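Local coordinates for protein aminopeptidase C (Lactobacillus rhamnosus, PDB 4K7C) that is probably a papain-like cysteine aminopeptidase of the peptidase C1-like family that removes residues from the amino end of peptides, at residues V315-D320 against H364-T369. Sequence-based numbering, arbitrary orientation.
Sequences VWFGSD and HAMVLT
His364 O is gripped twice, by Ser319 N at 3.0 Å and by a water whose oxygen lies 2.8 Å from it. The same water donates to Phe317 O and accepts from Ser319 OG at 2.6 Å; chi1 of 66° places this OG between the backbone N and carbonyl carbon. Six backbone bonds, paired at Val315-Leu368, Phe317-Met366 and Ser319-His364, define an antiparallel ladder; the straightest, Phe317 N to Met366 O, has 174° at the hydrogen. On the face carrying these residues, Leu368 CD2 stands over one face of the Phe317 ring, 3.7 Å from its centroid, a CH-pi contact. The water lies over the opposite face, toward the rim. Selenomethionine Met366 brings CB to 3.6 Å from Phe317 CE1, and its bend at chi3 (-72°) returns CE toward Ser319 OG. On the other face, Ala365 CB meets Trp316 CZ2 at 3.6 Å, above the indole plane near its rim. There helix 70-87 packs, Ala74 against Trp316 and Val367, Cys70 against Ala365. Cys70 also touches His364, whose NE2 bonds Asn385 OD1, consistent with the Cys-His-Asn site of papain-like peptidases. Strand 408-414 flanks 315-319, while strand 377-384 pairs with 364-374.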
ATOM      1  N   VAL A 315       1.676 -25.554  29.176  1.00 18.60           N
ATOM      2  CA  VAL A 315       1.866 -24.900  30.452  1.00 18.83           C
ATOM      3  C   VAL A 315       1.694 -23.373  30.341  1.00 20.26           C
ATOM      4  O   VAL A 315       2.512 -22.714  29.654  1.00 18.63           O
ATOM      5  CB  VAL A 315       3.292 -25.209  31.027  1.00 18.79           C
ATOM      6  CG1 VAL A 315       3.539 -24.546  32.346  1.00 18.66           C
ATOM      7  CG2 VAL A 315       3.582 -26.717  31.182  1.00 19.61           C
ATOM      8  N   TRP A 316       0.687 -22.803  30.989  1.00 17.83           N
ATOM      9  CA  TRP A 316       0.512 -21.380  31.033  1.00 15.63           C
ATOM     10  C   TRP A 316       1.676 -20.786  31.836  1.00 15.51           C
ATOM     11  O   TRP A 316       2.086 -21.344  32.885  1.00 15.92           O
ATOM     12  CB  TRP A 316      -0.793 -21.037  31.734  1.00 15.23           C
ATOM     13  CG  TRP A 316      -1.287 -19.659  31.799  1.00 15.65           C
ATOM     14  CD1 TRP A 316      -2.308 -19.130  31.126  1.00 15.82           C
ATOM     15  CD2 TRP A 316      -0.903 -18.612  32.758  1.00 14.94           C
ATOM     16  NE1 TRP A 316      -2.573 -17.873  31.501  1.00 18.04           N
ATOM     17  CE2 TRP A 316      -1.719 -17.507  32.496  1.00 15.29           C
ATOM     18  CE3 TRP A 316       0.144 -18.470  33.665  1.00 15.93           C
ATOM     19  CZ2 TRP A 316      -1.614 -16.318  33.180  1.00 18.28           C
ATOM     20  CZ3 TRP A 316       0.211 -17.308  34.392  1.00 16.16           C
ATOM     21  CH2 TRP A 316      -0.629 -16.227  34.148  1.00 15.52           C
ATOM     22  N   PHE A 317       2.261 -19.722  31.272  1.00 17.44           N
ATOM     23  CA  PHE A 317       3.359 -19.007  31.950  1.00 16.96           C
ATOM     24  C   PHE A 317       3.360 -17.523  31.771  1.00 18.44           C
ATOM     25  O   PHE A 317       2.891 -17.023  30.753  1.00 17.63           O
ATOM     26  CB  PHE A 317       4.762 -19.589  31.542  1.00 17.27           C
ATOM     27  CG  PHE A 317       5.305 -19.106  30.234  1.00 15.72           C
ATOM     28  CD1 PHE A 317       4.842 -19.634  29.051  1.00 16.79           C
ATOM     29  CD2 PHE A 317       6.346 -18.191  30.200  1.00 17.91           C
ATOM     30  CE1 PHE A 317       5.302 -19.214  27.836  1.00 17.42           C
ATOM     31  CE2 PHE A 317       6.892 -17.817  28.954  1.00 16.65           C
ATOM     32  CZ  PHE A 317       6.360 -18.342  27.778  1.00 16.19           C
ATOM     33  N   GLY A 318       3.892 -16.843  32.810  1.00 17.23           N
ATOM     34  CA  GLY A 318       4.032 -15.409  32.903  1.00 16.31           C
ATOM     35  C   GLY A 318       5.481 -14.974  32.850  1.00 16.47           C
ATOM     36  O   GLY A 318       6.327 -15.543  33.494  1.00 16.45           O
ATOM     37  N   SER A 319       5.757 -13.980  32.005  1.00 17.82           N
ATOM     38  CA  SER A 319       7.137 -13.517  31.757  1.00 18.61           C
ATOM     39  C   SER A 319       7.182 -12.005  31.457  1.00 18.34           C
ATOM     40  O   SER A 319       6.147 -11.331  31.251  1.00 17.66           O
ATOM     41  CB  SER A 319       7.789 -14.281  30.588  1.00 19.09           C
ATOM     42  OG  SER A 319       7.170 -14.026  29.347  1.00 18.21           O
ATOM     43  N   ASP A 320       8.399 -11.477  31.387  1.00 18.86           N
ATOM     44  CA  ASP A 320       8.580 -10.077  30.943  1.00 16.94           C
ATOM     45  C   ASP A 320       9.026 -10.135  29.499  1.00 18.20           C
ATOM     46  O   ASP A 320      10.210 -10.151  29.213  1.00 19.30           O
ATOM     47  CB  ASP A 320       9.609  -9.402  31.833  1.00 18.56           C
ATOM     48  CG  ASP A 320       9.739  -7.929  31.636  1.00 16.78           C
ATOM     49  OD1 ASP A 320       9.228  -7.391  30.664  1.00 19.62           O
ATOM     50  OD2 ASP A 320      10.377  -7.266  32.520  1.00 17.11           O
ATOM     51  N   HIS A 364       3.321 -10.317  30.432  1.00 19.48           N
ATOM     52  CA  HIS A 364       2.656 -11.055  29.333  1.00 21.13           C
ATOM     53  C   HIS A 364       2.546 -12.549  29.708  1.00 20.21           C
ATOM     54  O   HIS A 364       3.434 -13.153  30.288  1.00 21.12           O
ATOM     55  CB  HIS A 364       3.449 -10.847  28.025  1.00 24.22           C
ATOM     56  CG  HIS A 364       2.763 -11.354  26.784  1.00 25.91           C
ATOM     57  ND1 HIS A 364       1.432 -11.094  26.503  1.00 30.19           N
ATOM     58  CD2 HIS A 364       3.230 -12.086  25.735  1.00 27.10           C
ATOM     59  CE1 HIS A 364       1.104 -11.667  25.346  1.00 28.71           C
ATOM     60  NE2 HIS A 364       2.180 -12.266  24.861  1.00 26.19           N
ATOM     61  N   ALA A 365       1.428 -13.151  29.357  1.00 20.69           N
ATOM     62  CA  ALA A 365       1.162 -14.578  29.612  1.00 17.93           C
ATOM     63  C   ALA A 365       1.190 -15.236  28.225  1.00 17.63           C
ATOM     64  O   ALA A 365       0.570 -14.715  27.255  1.00 18.82           O
ATOM     65  CB  ALA A 365      -0.258 -14.780  30.224  1.00 19.25           C
HETATM   66  N   MSE A 366       1.819 -16.387  28.170  1.00 15.93           N
HETATM   67  CA  MSE A 366       1.882 -17.223  26.976  1.00 16.73           C
HETATM   68  C   MSE A 366       1.786 -18.669  27.459  1.00 16.19           C
HETATM   69  O   MSE A 366       1.512 -18.936  28.613  1.00 16.06           O
HETATM   70  CB  MSE A 366       3.117 -16.900  26.087  1.00 16.45           C
HETATM   71  CG  MSE A 366       3.097 -15.432  25.632  1.00 17.56           C
HETATM   72 SE   MSE A 366       4.714 -14.982  24.576  1.00 20.66          SE
HETATM   73  CE  MSE A 366       6.034 -14.993  26.023  1.00 20.74           C
ATOM     74  N   VAL A 367       2.050 -19.616  26.549  1.00 16.37           N
ATOM     75  CA  VAL A 367       1.941 -21.019  26.799  1.00 15.08           C
ATOM     76  C   VAL A 367       3.217 -21.738  26.267  1.00 16.36           C
ATOM     77  O   VAL A 367       3.623 -21.544  25.121  1.00 16.27           O
ATOM     78  CB  VAL A 367       0.627 -21.596  26.146  1.00 16.87           C
ATOM     79  CG1 VAL A 367       0.571 -23.127  26.306  1.00 15.95           C
ATOM     80  CG2 VAL A 367      -0.599 -20.942  26.659  1.00 17.44           C
ATOM     81  N   LEU A 368       3.825 -22.537  27.137  1.00 15.91           N
ATOM     82  CA  LEU A 368       4.846 -23.513  26.726  1.00 16.30           C
ATOM     83  C   LEU A 368       4.202 -24.711  26.085  1.00 16.70           C
ATOM     84  O   LEU A 368       3.313 -25.341  26.696  1.00 17.49           O
ATOM     85  CB  LEU A 368       5.703 -23.987  27.933  1.00 17.32           C
ATOM     86  CG  LEU A 368       6.208 -22.782  28.758  1.00 18.47           C
ATOM     87  CD1 LEU A 368       6.776 -23.290  30.043  1.00 16.66           C
ATOM     88  CD2 LEU A 368       7.337 -21.993  28.055  1.00 18.96           C
ATOM     89  N   THR A 369       4.680 -25.023  24.894  1.00 16.98           N
ATOM     90  CA  THR A 369       4.185 -26.169  24.083  1.00 15.99           C
ATOM     91  C   THR A 369       5.261 -27.127  23.616  1.00 15.79           C
ATOM     92  O   THR A 369       4.996 -28.043  22.877  1.00 15.98           O
ATOM     93  CB  THR A 369       3.310 -25.723  22.899  1.00 16.90           C
ATOM     94  OG1 THR A 369       4.142 -25.148  21.871  1.00 18.23           O
ATOM     95  CG2 THR A 369       2.168 -24.703  23.362  1.00 18.84           C
TER
HETATM   96  O   HOH W   1       4.865 -15.257  29.091  1.00 19.29           O